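Local atomic coordinates of 4-hydroxy-tetrahydrodipicolinate synthase (Thermotoga maritima, PDB entry 1O5K), a protein that catalyses the condensation of pyruvate with (S)-aspartate-beta-semialdehyde to 4-hydroxy-tetrahydrodipicolinate, a step of lysine biosynthesis through diaminopimelate. Residues T206-V217 / M229-F237; I218-P226 / N263-M274. All coordinates share one frame; numbering follows the deposited sequence.

Contact 1 of 2, residues T206-V217 / M229-F237; sequences TFYLLCAGGDGV and MVELCAEYF
L210 enters the groove formed by L232, C233, Y236 and F237 as a knob into a hole, and its CB and two methyls each meet a different neighbour. L210 CB lies over the face of the Y236 ring, 3.7 Å from the centroid and 7° off the ring normal, which makes this a CH-pi contact. Chi1 (-67°) sets CG anti to the carbonyl carbon; from there the fork sends L210 CD1 to 3.8 Å from L232 CD2 and L210 CD2 to 3.7 Å from F237 CE2. The Y236 side chain runs the opposite way, which brings its OH to 3.1 Å from L210 O and its CE1 to 3.9 Å from C211 SG, an oblique sulfur-aromatic approach. F237 turns its edge to the loop, CZ lying 3.6 Å from D215 O. At the other end M229, curled back on itself, carries CE to 3.9 Å from V217 CG1.

The axes of helices 206-212 and 229-237 pass 10.5 Å apart at 23°. Strand 216-219 lies between them in the chain, an alpha-beta-alpha succession of the TIM barrel: V217 pairs with strand 16-20, helix 241-257 packs on F207 and Y236, and C211 meets C211 of a second subunit.

Contact 2 of 2, residues I218-P226 / N263-M274; sequences ISVVSNVAP and NPIPVKAALNLM
Apolar contacts dominate between V220, N223 and V224 and helix 265-273 with the M274 that follows. V224 is the most deeply engaged: its CG1 lies 3.7 Å from L271 CD2 and 4.0 Å from A270 CB, while its CB is 3.8 Å from M274 SD. The M274 chain, turned at its last torsion, crosses the valine at about a right angle. One turn earlier, V267 CG2 approaches N223 CB at 3.8 Å; it stands anti to the V267 backbone N, whereas CG1 takes the crowded position (chi1 73°).

Mixed contacts come next. V220 and N263 meet from opposite directions, with V220 CG1 3.3 Å from N263 ND2, so methyl groups abut an amide whose OD1 is hydrogen-bonded to OG1 of T56, a residue predicted to bind pyruvate.

Within 218-226, hydrogen bonds hold the turn. N223 ND2 donates to V220 O at 3.0 Å with an N-H...O angle of 163°, and V220 O also accepts from N223 N, so two bonds grip this carbonyl. Outside the turn, A20 O accepts from the same amide.

The turn follows strand 216-219 of the TIM barrel and leads into helix 226-237, with helices 265-273, 32-44 and 241-257 around it, while helix 290-302 packs on A269, A270 and L273.

In the fold
Contacts 1 and 2 share strand 216-219 and are interleaved along the chain, with centres about 19 Å apart. They meet at M229: its CE lies 3.9 Å from S219 OG and its CG 4.1 Å from V221 CG1, so the helix of contact 1 packs against the turn of contact 2. I218, predicted to bind pyruvate, belongs to contact 2 and directly follows V217 of contact 1 in the strand. The V217 side chain is about 10 Å from that of Y144, the predicted proton donor/acceptor. N263 of contact 2 also borders the site; its side chain is about 3 Å from that of T56 and about 5 Å from that of T55, predicted to be part of a proton relay.

Contact 1 of 2, residues T206-V217 / M229-F237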
ATOM      1  N   THR A 206      -8.879 -13.259 -15.212  1.00 23.42           N
ATOM      2  CA  THR A 206      -9.814 -14.334 -15.643  1.00 21.60           C
ATOM      3  C   THR A 206      -9.150 -15.709 -15.638  1.00 22.82           C
ATOM      4  O   THR A 206      -9.684 -16.670 -15.072  1.00 22.37           O
ATOM      5  CB  THR A 206     -10.362 -14.049 -17.020  1.00 25.45           C
ATOM      6  OG1 THR A 206     -10.989 -12.765 -17.025  1.00 26.12           O
ATOM      7  CG2 THR A 206     -11.442 -15.097 -17.377  1.00 25.43           C
ATOM      8  N   PHE A 207      -8.004 -15.829 -16.300  1.00 21.03           N
ATOM      9  CA  PHE A 207      -7.275 -17.081 -16.354  1.00 21.93           C
ATOM     10  C   PHE A 207      -7.059 -17.690 -14.955  1.00 21.14           C
ATOM     11  O   PHE A 207      -7.378 -18.849 -14.695  1.00 21.72           O
ATOM     12  CB  PHE A 207      -5.932 -16.936 -17.099  1.00 24.06           C
ATOM     13  CG  PHE A 207      -5.111 -18.185 -17.093  1.00 21.51           C
ATOM     14  CD1 PHE A 207      -5.523 -19.301 -17.805  1.00 21.49           C
ATOM     15  CD2 PHE A 207      -3.936 -18.280 -16.304  1.00 24.92           C
ATOM     16  CE1 PHE A 207      -4.796 -20.469 -17.801  1.00 26.01           C
ATOM     17  CE2 PHE A 207      -3.224 -19.482 -16.257  1.00 21.58           C
ATOM     18  CZ  PHE A 207      -3.666 -20.565 -17.002  1.00 23.70           C
ATOM     19  N   TYR A 208      -6.565 -16.873 -14.049  1.00 22.05           N
ATOM     20  CA  TYR A 208      -6.234 -17.349 -12.727  1.00 22.04           C
ATOM     21  C   TYR A 208      -7.504 -17.631 -11.903  1.00 20.08           C
ATOM     22  O   TYR A 208      -7.522 -18.575 -11.115  1.00 22.02           O
ATOM     23  CB  TYR A 208      -5.243 -16.427 -12.027  1.00 22.72           C
ATOM     24  CG  TYR A 208      -3.913 -16.434 -12.699  1.00 22.31           C
ATOM     25  CD1 TYR A 208      -3.080 -17.541 -12.635  1.00 23.72           C
ATOM     26  CD2 TYR A 208      -3.513 -15.343 -13.511  1.00 22.03           C
ATOM     27  CE1 TYR A 208      -1.890 -17.583 -13.325  1.00 26.23           C
ATOM     28  CE2 TYR A 208      -2.287 -15.385 -14.198  1.00 23.23           C
ATOM     29  CZ  TYR A 208      -1.501 -16.482 -14.112  1.00 25.84           C
ATOM     30  OH  TYR A 208      -0.293 -16.541 -14.795  1.00 28.10           O
ATOM     31  N   LEU A 209      -8.548 -16.842 -12.113  1.00 22.13           N
ATOM     32  CA  LEU A 209      -9.825 -17.116 -11.499  1.00 23.95           C
ATOM     33  C   LEU A 209     -10.448 -18.396 -12.006  1.00 23.66           C
ATOM     34  O   LEU A 209     -10.997 -19.143 -11.200  1.00 22.45           O
ATOM     35  CB  LEU A 209     -10.773 -15.932 -11.647  1.00 24.17           C
ATOM     36  CG  LEU A 209     -12.109 -16.160 -10.983  1.00 24.05           C
ATOM     37  CD1 LEU A 209     -12.429 -14.838 -10.231  1.00 31.93           C
ATOM     38  CD2 LEU A 209     -13.111 -16.541 -12.048  1.00 27.04           C
ATOM     39  N   LEU A 210     -10.327 -18.695 -13.310  1.00 23.56           N
ATOM     40  CA  LEU A 210     -10.716 -20.025 -13.795  1.00 23.54           C
ATOM     41  C   LEU A 210      -9.939 -21.142 -13.080  1.00 23.01           C
ATOM     42  O   LEU A 210     -10.527 -22.135 -12.655  1.00 18.59           O
ATOM     43  CB  LEU A 210     -10.547 -20.111 -15.338  1.00 22.76           C
ATOM     44  CG  LEU A 210     -11.549 -19.183 -16.085  1.00 23.17           C
ATOM     45  CD1 LEU A 210     -11.129 -19.044 -17.496  1.00 25.12           C
ATOM     46  CD2 LEU A 210     -12.978 -19.780 -15.989  1.00 30.03           C
ATOM     47  N   CYS A 211      -8.612 -20.988 -12.961  1.00 20.97           N
ATOM     48  CA  CYS A 211      -7.732 -21.970 -12.318  1.00 20.18           C
ATOM     49  C   CYS A 211      -8.142 -22.153 -10.854  1.00 20.97           C
ATOM     50  O   CYS A 211      -8.050 -23.288 -10.329  1.00 20.38           O
ATOM     51  CB  CYS A 211      -6.255 -21.546 -12.401  1.00 21.44           C
ATOM     52  SG  CYS A 211      -5.563 -21.676 -14.065  1.00 22.98           S
ATOM     53  N   ALA A 212      -8.637 -21.082 -10.221  1.00 22.09           N
ATOM     54  CA  ALA A 212      -9.124 -21.147  -8.825  1.00 22.32           C
ATOM     55  C   ALA A 212     -10.434 -21.928  -8.691  1.00 23.62           C
ATOM     56  O   ALA A 212     -10.850 -22.292  -7.584  1.00 25.27           O
ATOM     57  CB  ALA A 212      -9.335 -19.708  -8.306  1.00 23.01           C
ATOM     58  N   GLY A 213     -11.096 -22.094  -9.825  1.00 23.03           N
ATOM     59  CA  GLY A 213     -12.339 -22.829  -9.972  1.00 23.18           C
ATOM     60  C   GLY A 213     -13.592 -22.003 -10.176  1.00 23.90           C
ATOM     61  O   GLY A 213     -14.704 -22.492  -9.926  1.00 22.17           O
ATOM     62  N   GLY A 214     -13.432 -20.757 -10.645  1.00 22.72           N
ATOM     63  CA  GLY A 214     -14.525 -19.857 -10.924  1.00 24.98           C
ATOM     64  C   GLY A 214     -15.158 -20.091 -12.283  1.00 23.62           C
ATOM     65  O   GLY A 214     -14.850 -21.068 -12.978  1.00 23.80           O
ATOM     66  N   ASP A 215     -16.065 -19.186 -12.630  1.00 22.40           N
ATOM     67  CA  ASP A 215     -17.042 -19.400 -13.673  1.00 19.68           C
ATOM     68  C   ASP A 215     -16.946 -18.534 -14.950  1.00 25.12           C
ATOM     69  O   ASP A 215     -17.770 -18.664 -15.849  1.00 25.74           O
ATOM     70  CB  ASP A 215     -18.441 -19.313 -13.069  1.00 20.93           C
ATOM     71  CG  ASP A 215     -18.611 -20.333 -12.010  1.00 21.69           C
ATOM     72  OD1 ASP A 215     -18.574 -19.987 -10.818  1.00 23.49           O
ATOM     73  OD2 ASP A 215     -18.619 -21.532 -12.301  1.00 25.89           O
ATOM     74  N   GLY A 216     -15.910 -17.710 -15.041  1.00 24.55           N
ATOM     75  CA  GLY A 216     -15.751 -16.845 -16.167  1.00 21.83           C
ATOM     76  C   GLY A 216     -15.432 -15.427 -15.779  1.00 23.18           C
ATOM     77  O   GLY A 216     -14.731 -15.165 -14.799  1.00 23.67           O
ATOM     78  N   VAL A 217     -15.951 -14.499 -16.563  1.00 22.48           N
ATOM     79  CA  VAL A 217     -15.589 -13.100 -16.458  1.00 22.98           C
ATOM     80  C   VAL A 217     -16.700 -12.168 -16.893  1.00 23.52           C
ATOM     81  O   VAL A 217     -17.425 -12.455 -17.829  1.00 24.00           O
ATOM     82  CB  VAL A 217     -14.300 -12.756 -17.256  1.00 22.44           C
ATOM     83  CG1 VAL A 217     -14.450 -13.160 -18.740  1.00 24.97           C
ATOM     84  CG2 VAL A 217     -13.877 -11.266 -17.119  1.00 23.68           C
ATOM     85  N   MET A 229     -11.939 -13.283 -25.826  1.00 25.16           N
ATOM     86  CA  MET A 229     -12.290 -13.573 -24.419  1.00 24.74           C
ATOM     87  C   MET A 229     -13.133 -14.829 -24.268  1.00 24.10           C
ATOM     88  O   MET A 229     -12.956 -15.614 -23.333  1.00 22.13           O
ATOM     89  CB  MET A 229     -13.035 -12.390 -23.793  1.00 24.08           C
ATOM     90  CG  MET A 229     -12.184 -11.200 -23.575  1.00 30.41           C
ATOM     91  SD  MET A 229     -10.775 -11.511 -22.394  1.00 32.79           S
ATOM     92  CE  MET A 229     -11.494 -11.781 -20.844  1.00 37.29           C
ATOM     93  N   VAL A 230     -14.013 -15.073 -25.221  1.00 22.34           N
ATOM     94  CA  VAL A 230     -14.805 -16.301 -25.202  1.00 21.22           C
ATOM     95  C   VAL A 230     -13.909 -17.506 -25.327  1.00 22.89           C
ATOM     96  O   VAL A 230     -14.112 -18.486 -24.640  1.00 25.55           O
ATOM     97  CB  VAL A 230     -15.876 -16.281 -26.331  1.00 24.90           C
ATOM     98  CG1 VAL A 230     -16.510 -17.633 -26.563  1.00 29.25           C
ATOM     99  CG2 VAL A 230     -16.931 -15.290 -25.987  1.00 24.15           C
ATOM    100  N   GLU A 231     -12.946 -17.452 -26.252  1.00 24.33           N
ATOM    101  CA  GLU A 231     -11.973 -18.524 -26.452  1.00 27.42           C
ATOM    102  C   GLU A 231     -11.139 -18.799 -25.201  1.00 22.51           C
ATOM    103  O   GLU A 231     -10.832 -19.934 -24.939  1.00 24.47           O
ATOM    104  CB  GLU A 231     -11.058 -18.168 -27.631  1.00 27.26           C
ATOM    105  CG  GLU A 231      -9.906 -19.108 -27.913  1.00 40.51           C
ATOM    106  CD  GLU A 231      -8.973 -18.613 -29.042  1.00 43.33           C
ATOM    107  OE1 GLU A 231      -8.266 -19.480 -29.635  1.00 56.99           O
ATOM    108  OE2 GLU A 231      -8.911 -17.365 -29.305  1.00 56.61           O
ATOM    109  N   LEU A 232     -10.749 -17.765 -24.482  1.00 23.37           N
ATOM    110  CA  LEU A 232      -9.984 -17.944 -23.262  1.00 23.31           C
ATOM    111  C   LEU A 232     -10.743 -18.845 -22.305  1.00 24.76           C
ATOM    112  O   LEU A 232     -10.176 -19.792 -21.771  1.00 25.01           O
ATOM    113  CB  LEU A 232      -9.640 -16.587 -22.640  1.00 22.73           C
ATOM    114  CG  LEU A 232      -8.720 -16.512 -21.409  1.00 26.06           C
ATOM    115  CD1 LEU A 232      -8.219 -15.096 -21.218  1.00 27.25           C
ATOM    116  CD2 LEU A 232      -9.425 -16.983 -20.140  1.00 29.10           C
ATOM    117  N   CYS A 233     -12.030 -18.564 -22.069  1.00 25.68           N
ATOM    118  CA  CYS A 233     -12.829 -19.392 -21.144  1.00 23.70           C
ATOM    119  C   CYS A 233     -13.112 -20.763 -21.732  1.00 24.19           C
ATOM    120  O   CYS A 233     -12.932 -21.784 -21.070  1.00 24.36           O
ATOM    121  CB  CYS A 233     -14.128 -18.695 -20.762  1.00 22.55           C
ATOM    122  SG  CYS A 233     -13.881 -17.065 -19.982  1.00 29.20           S
ATOM    123  N   ALA A 234     -13.519 -20.793 -22.993  1.00 23.15           N
ATOM    124  CA  ALA A 234     -13.896 -22.029 -23.649  1.00 25.56           C
ATOM    125  C   ALA A 234     -12.768 -23.052 -23.654  1.00 25.98           C
ATOM    126  O   ALA A 234     -12.995 -24.265 -23.376  1.00 23.32           O
ATOM    127  CB  ALA A 234     -14.373 -21.744 -25.076  1.00 27.01           C
ATOM    128  N   GLU A 235     -11.551 -22.599 -23.951  1.00 23.98           N
ATOM    129  CA  GLU A 235     -10.417 -23.478 -23.889  1.00 23.40           C
ATOM    130  C   GLU A 235     -10.197 -24.033 -22.477  1.00 23.11           C
ATOM    131  O   GLU A 235      -9.867 -25.219 -22.311  1.00 22.66           O
ATOM    132  CB  GLU A 235      -9.154 -22.776 -24.406  1.00 25.66           C
ATOM    133  CG  GLU A 235      -9.131 -22.528 -25.890  1.00 27.21           C
ATOM    134  CD  GLU A 235      -8.908 -23.780 -26.718  1.00 36.27           C
ATOM    135  OE1 GLU A 235      -8.847 -24.901 -26.165  1.00 35.07           O
ATOM    136  OE2 GLU A 235      -8.815 -23.657 -27.943  1.00 38.80           O
ATOM    137  N   TYR A 236     -10.412 -23.202 -21.459  1.00 24.83           N
ATOM    138  CA  TYR A 236     -10.218 -23.648 -20.091  1.00 23.78           C
ATOM    139  C   TYR A 236     -11.251 -24.724 -19.770  1.00 25.80           C
ATOM    140  O   TYR A 236     -10.911 -25.803 -19.290  1.00 24.82           O
ATOM    141  CB  TYR A 236     -10.324 -22.490 -19.070  1.00 23.96           C
ATOM    142  CG  TYR A 236     -10.021 -22.960 -17.685  1.00 25.30           C
ATOM    143  CD1 TYR A 236      -8.722 -22.970 -17.206  1.00 24.02           C
ATOM    144  CD2 TYR A 236     -10.994 -23.573 -16.913  1.00 21.98           C
ATOM    145  CE1 TYR A 236      -8.435 -23.449 -15.944  1.00 25.15           C
ATOM    146  CE2 TYR A 236     -10.702 -24.086 -15.671  1.00 26.47           C
ATOM    147  CZ  TYR A 236      -9.428 -24.037 -15.197  1.00 26.87           C
ATOM    148  OH  TYR A 236      -9.148 -24.601 -13.984  1.00 25.78           O
ATOM    149  N   PHE A 237     -12.497 -24.404 -20.024  1.00 23.10           N
ATOM    150  CA  PHE A 237     -13.607 -25.335 -19.754  1.00 23.48           C
ATOM    151  C   PHE A 237     -13.473 -26.656 -20.497  1.00 26.56           C
ATOM    152  O   PHE A 237     -13.961 -27.678 -20.027  1.00 28.72           O
ATOM    153  CB  PHE A 237     -14.916 -24.659 -20.088  1.00 23.86           C
ATOM    154  CG  PHE A 237     -15.278 -23.479 -19.187  1.00 25.40           C
ATOM    155  CD1 PHE A 237     -16.002 -22.412 -19.696  1.00 36.83           C
ATOM    156  CD2 PHE A 237     -14.957 -23.477 -17.843  1.00 29.08           C
ATOM    157  CE1 PHE A 237     -16.364 -21.353 -18.883  1.00 33.96           C
ATOM    158  CE2 PHE A 237     -15.330 -22.405 -17.026  1.00 34.53           C
ATOM    159  CZ  PHE A 237     -16.032 -21.371 -17.549  1.00 30.44           C
TER

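Contact 2 of 2, residues I218-P226 / N263-M274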
ATOM      1  N   ILE A 218     -16.869 -11.088 -16.128  1.00 21.35           N
ATOM      2  CA  ILE A 218     -17.690  -9.973 -16.547  1.00 23.79           C
ATOM      3  C   ILE A 218     -16.663  -8.924 -17.027  1.00 23.85           C
ATOM      4  O   ILE A 218     -15.919  -8.331 -16.233  1.00 25.20           O
ATOM      5  CB  ILE A 218     -18.639  -9.479 -15.466  1.00 22.98           C
ATOM      6  CG1 ILE A 218     -19.706 -10.562 -15.183  1.00 26.80           C
ATOM      7  CG2 ILE A 218     -19.277  -8.149 -15.961  1.00 25.53           C
ATOM      8  CD1 ILE A 218     -20.554 -10.319 -13.900  1.00 23.75           C
ATOM      9  N   SER A 219     -16.588  -8.826 -18.362  1.00 25.07           N
ATOM     10  CA  SER A 219     -15.434  -8.302 -19.086  1.00 26.21           C
ATOM     11  C   SER A 219     -15.603  -6.911 -19.637  1.00 24.98           C
ATOM     12  O   SER A 219     -16.637  -6.545 -20.131  1.00 27.25           O
ATOM     13  CB  SER A 219     -15.150  -9.235 -20.278  1.00 25.30           C
ATOM     14  OG  SER A 219     -14.016  -8.826 -21.023  1.00 25.73           O
ATOM     15  N   VAL A 220     -14.506  -6.181 -19.630  1.00 24.07           N
ATOM     16  CA  VAL A 220     -14.402  -4.900 -20.390  1.00 20.98           C
ATOM     17  C   VAL A 220     -13.817  -5.178 -21.798  1.00 22.77           C
ATOM     18  O   VAL A 220     -14.295  -4.686 -22.839  1.00 24.10           O
ATOM     19  CB  VAL A 220     -13.508  -3.982 -19.642  1.00 23.17           C
ATOM     20  CG1 VAL A 220     -13.140  -2.738 -20.469  1.00 27.68           C
ATOM     21  CG2 VAL A 220     -14.181  -3.546 -18.300  1.00 26.14           C
ATOM     22  N   VAL A 221     -12.754  -5.972 -21.824  1.00 24.94           N
ATOM     23  CA  VAL A 221     -12.064  -6.312 -23.068  1.00 26.52           C
ATOM     24  C   VAL A 221     -12.971  -6.923 -24.120  1.00 25.47           C
ATOM     25  O   VAL A 221     -12.741  -6.728 -25.317  1.00 24.12           O
ATOM     26  CB  VAL A 221     -10.840  -7.298 -22.813  1.00 30.31           C
ATOM     27  CG1 VAL A 221     -10.201  -7.640 -24.122  1.00 36.28           C
ATOM     28  CG2 VAL A 221      -9.766  -6.675 -21.900  1.00 33.83           C
ATOM     29  N   SER A 222     -13.951  -7.732 -23.708  1.00 23.36           N
ATOM     30  CA  SER A 222     -14.865  -8.289 -24.655  1.00 23.45           C
ATOM     31  C   SER A 222     -15.680  -7.275 -25.460  1.00 25.74           C
ATOM     32  O   SER A 222     -16.276  -7.658 -26.473  1.00 25.40           O
ATOM     33  CB  SER A 222     -15.833  -9.266 -23.981  1.00 24.02           C
ATOM     34  OG  SER A 222     -16.626  -8.639 -22.975  1.00 24.16           O
ATOM     35  N   ASN A 223     -15.739  -5.999 -25.040  1.00 24.35           N
ATOM     36  CA  ASN A 223     -16.355  -4.992 -25.902  1.00 24.12           C
ATOM     37  C   ASN A 223     -15.689  -4.946 -27.272  1.00 24.68           C
ATOM     38  O   ASN A 223     -16.352  -4.757 -28.292  1.00 25.97           O
ATOM     39  CB  ASN A 223     -16.256  -3.613 -25.273  1.00 24.96           C
ATOM     40  CG  ASN A 223     -17.350  -3.340 -24.241  1.00 25.74           C
ATOM     41  OD1 ASN A 223     -18.458  -2.883 -24.588  1.00 24.43           O
ATOM     42  ND2 ASN A 223     -17.023  -3.559 -22.951  1.00 24.69           N
ATOM     43  N   VAL A 224     -14.366  -5.092 -27.290  1.00 23.53           N
ATOM     44  CA  VAL A 224     -13.614  -5.011 -28.526  1.00 24.97           C
ATOM     45  C   VAL A 224     -13.168  -6.343 -29.053  1.00 23.18           C
ATOM     46  O   VAL A 224     -13.088  -6.521 -30.271  1.00 23.21           O
ATOM     47  CB  VAL A 224     -12.395  -4.054 -28.428  1.00 27.49           C
ATOM     48  CG1 VAL A 224     -12.876  -2.618 -28.097  1.00 32.11           C
ATOM     49  CG2 VAL A 224     -11.398  -4.521 -27.429  1.00 25.22           C
ATOM     50  N   ALA A 225     -12.917  -7.299 -28.153  1.00 23.77           N
ATOM     51  CA  ALA A 225     -12.422  -8.607 -28.549  1.00 23.27           C
ATOM     52  C   ALA A 225     -13.253  -9.740 -27.944  1.00 23.13           C
ATOM     53  O   ALA A 225     -12.728 -10.561 -27.182  1.00 23.57           O
ATOM     54  CB  ALA A 225     -10.976  -8.707 -28.071  1.00 23.76           C
ATOM     55  N   PRO A 226     -14.542  -9.802 -28.276  1.00 24.78           N
ATOM     56  CA  PRO A 226     -15.429 -10.785 -27.686  1.00 25.55           C
ATOM     57  C   PRO A 226     -15.022 -12.214 -27.996  1.00 26.31           C
ATOM     58  O   PRO A 226     -15.034 -13.052 -27.107  1.00 26.35           O
ATOM     59  CB  PRO A 226     -16.803 -10.435 -28.288  1.00 24.45           C
ATOM     60  CG  PRO A 226     -16.473  -9.729 -29.555  1.00 24.27           C
ATOM     61  CD  PRO A 226     -15.261  -8.913 -29.207  1.00 23.28           C
ATOM     62  N   ASN A 263     -11.264   3.154 -16.854  1.00 24.39           N
ATOM     63  CA  ASN A 263     -12.274   2.542 -17.705  1.00 24.75           C
ATOM     64  C   ASN A 263     -13.597   3.255 -17.398  1.00 26.01           C
ATOM     65  O   ASN A 263     -13.902   3.452 -16.211  1.00 25.18           O
ATOM     66  CB  ASN A 263     -12.385   1.061 -17.292  1.00 26.72           C
ATOM     67  CG  ASN A 263     -13.560   0.372 -17.866  1.00 26.34           C
ATOM     68  OD1 ASN A 263     -14.402  -0.146 -17.118  1.00 29.61           O
ATOM     69  ND2 ASN A 263     -13.607   0.259 -19.178  1.00 20.04           N
ATOM     70  N   PRO A 264     -14.434   3.581 -18.386  1.00 23.70           N
ATOM     71  CA  PRO A 264     -14.285   3.227 -19.814  1.00 23.64           C
ATOM     72  C   PRO A 264     -13.660   4.253 -20.772  1.00 24.08           C
ATOM     73  O   PRO A 264     -14.003   4.245 -21.968  1.00 22.10           O
ATOM     74  CB  PRO A 264     -15.714   2.993 -20.221  1.00 23.34           C
ATOM     75  CG  PRO A 264     -16.489   4.019 -19.427  1.00 28.60           C
ATOM     76  CD  PRO A 264     -15.758   4.165 -18.106  1.00 25.07           C
ATOM     77  N   ILE A 265     -12.773   5.120 -20.292  1.00 22.83           N
ATOM     78  CA  ILE A 265     -12.144   6.058 -21.176  1.00 23.76           C
ATOM     79  C   ILE A 265     -11.395   5.354 -22.316  1.00 23.56           C
ATOM     80  O   ILE A 265     -11.662   5.669 -23.508  1.00 22.87           O
ATOM     81  CB  ILE A 265     -11.283   7.078 -20.420  1.00 20.85           C
ATOM     82  CG1 ILE A 265     -12.186   8.018 -19.638  1.00 23.39           C
ATOM     83  CG2 ILE A 265     -10.441   7.860 -21.347  1.00 23.21           C
ATOM     84  CD1 ILE A 265     -11.436   8.825 -18.624  1.00 22.31           C
ATOM     85  N   PRO A 266     -10.485   4.419 -22.028  1.00 26.12           N
ATOM     86  CA  PRO A 266      -9.782   3.716 -23.136  1.00 24.81           C
ATOM     87  C   PRO A 266     -10.664   2.862 -24.030  1.00 25.77           C
ATOM     88  O   PRO A 266     -10.568   2.964 -25.265  1.00 23.85           O
ATOM     89  CB  PRO A 266      -8.769   2.832 -22.389  1.00 24.53           C
ATOM     90  CG  PRO A 266      -8.550   3.613 -21.078  1.00 26.63           C
ATOM     91  CD  PRO A 266      -9.962   3.937 -20.722  1.00 25.83           C
ATOM     92  N   VAL A 267     -11.572   2.112 -23.427  1.00 21.32           N
ATOM     93  CA  VAL A 267     -12.423   1.205 -24.259  1.00 23.46           C
ATOM     94  C   VAL A 267     -13.327   1.992 -25.246  1.00 24.17           C
ATOM     95  O   VAL A 267     -13.493   1.586 -26.427  1.00 22.61           O
ATOM     96  CB  VAL A 267     -13.178   0.176 -23.394  1.00 22.97           C
ATOM     97  CG1 VAL A 267     -14.322   0.798 -22.618  1.00 23.48           C
ATOM     98  CG2 VAL A 267     -13.701  -0.968 -24.272  1.00 25.70           C
ATOM     99  N   LYS A 268     -13.815   3.160 -24.838  1.00 22.93           N
ATOM    100  CA  LYS A 268     -14.586   3.992 -25.757  1.00 25.14           C
ATOM    101  C   LYS A 268     -13.696   4.506 -26.884  1.00 27.01           C
ATOM    102  O   LYS A 268     -14.125   4.515 -28.014  1.00 24.42           O
ATOM    103  CB  LYS A 268     -15.341   5.124 -25.054  1.00 25.95           C
ATOM    104  CG  LYS A 268     -16.599   4.645 -24.338  1.00 26.98           C
ATOM    105  CD  LYS A 268     -17.464   5.772 -23.834  1.00 27.34           C
ATOM    106  CE  LYS A 268     -18.915   5.458 -24.016  1.00 29.56           C
ATOM    107  NZ  LYS A 268     -19.833   6.506 -23.568  1.00 26.22           N
ATOM    108  N   ALA A 269     -12.455   4.899 -26.577  1.00 22.15           N
ATOM    109  CA  ALA A 269     -11.527   5.364 -27.647  1.00 24.00           C
ATOM    110  C   ALA A 269     -11.223   4.219 -28.638  1.00 22.36           C
ATOM    111  O   ALA A 269     -11.205   4.420 -29.834  1.00 22.90           O
ATOM    112  CB  ALA A 269     -10.259   5.982 -27.065  1.00 25.04           C
ATOM    113  N   ALA A 270     -11.057   3.012 -28.110  1.00 22.21           N
ATOM    114  CA  ALA A 270     -10.874   1.797 -28.889  1.00 22.41           C
ATOM    115  C   ALA A 270     -12.084   1.489 -29.807  1.00 23.93           C
ATOM    116  O   ALA A 270     -11.929   1.244 -31.014  1.00 20.93           O
ATOM    117  CB  ALA A 270     -10.581   0.601 -27.925  1.00 24.83           C
ATOM    118  N   LEU A 271     -13.290   1.515 -29.242  1.00 21.03           N
ATOM    119  CA  LEU A 271     -14.520   1.303 -30.032  1.00 21.05           C
ATOM    120  C   LEU A 271     -14.669   2.355 -31.123  1.00 24.39           C
ATOM    121  O   LEU A 271     -15.103   2.059 -32.276  1.00 22.64           O
ATOM    122  CB  LEU A 271     -15.724   1.272 -29.105  1.00 23.69           C
ATOM    123  CG  LEU A 271     -15.763  -0.054 -28.294  1.00 20.27           C
ATOM    124  CD1 LEU A 271     -16.753   0.114 -27.168  1.00 25.61           C
ATOM    125  CD2 LEU A 271     -16.163  -1.193 -29.151  1.00 26.18           C
ATOM    126  N   ASN A 272     -14.276   3.573 -30.813  1.00 24.32           N
ATOM    127  CA  ASN A 272     -14.301   4.611 -31.850  1.00 24.54           C
ATOM    128  C   ASN A 272     -13.294   4.350 -32.997  1.00 25.66           C
ATOM    129  O   ASN A 272     -13.615   4.500 -34.218  1.00 22.34           O
ATOM    130  CB  ASN A 272     -14.042   5.979 -31.215  1.00 23.19           C
ATOM    131  CG  ASN A 272     -13.989   7.099 -32.227  1.00 25.11           C
ATOM    132  OD1 ASN A 272     -12.953   7.721 -32.397  1.00 24.61           O
ATOM    133  ND2 ASN A 272     -15.115   7.387 -32.885  1.00 23.36           N
ATOM    134  N   LEU A 273     -12.067   3.982 -32.637  1.00 24.79           N
ATOM    135  CA  LEU A 273     -11.062   3.651 -33.649  1.00 25.85           C
ATOM    136  C   LEU A 273     -11.610   2.545 -34.559  1.00 24.96           C
ATOM    137  O   LEU A 273     -11.413   2.564 -35.760  1.00 23.51           O
ATOM    138  CB  LEU A 273      -9.763   3.190 -32.994  1.00 25.75           C
ATOM    139  CG  LEU A 273      -8.896   4.265 -32.357  1.00 22.40           C
ATOM    140  CD1 LEU A 273      -7.792   3.636 -31.514  1.00 28.54           C
ATOM    141  CD2 LEU A 273      -8.273   5.183 -33.378  1.00 30.57           C
ATOM    142  N   MET A 274     -12.345   1.609 -33.962  1.00 24.73           N
ATOM    143  CA  MET A 274     -12.888   0.487 -34.694  1.00 26.67           C
ATOM    144  C   MET A 274     -14.144   0.848 -35.500  1.00 29.81           C
ATOM    145  O   MET A 274     -14.620   0.030 -36.253  1.00 28.87           O
ATOM    146  CB  MET A 274     -13.169  -0.691 -33.747  1.00 24.88           C
ATOM    147  CG  MET A 274     -11.873  -1.310 -33.261  1.00 24.86           C
ATOM    148  SD  MET A 274     -12.156  -2.453 -31.856  1.00 31.04           S
ATOM    149  CE  MET A 274     -12.538  -3.832 -32.780  1.00 31.65           C
TER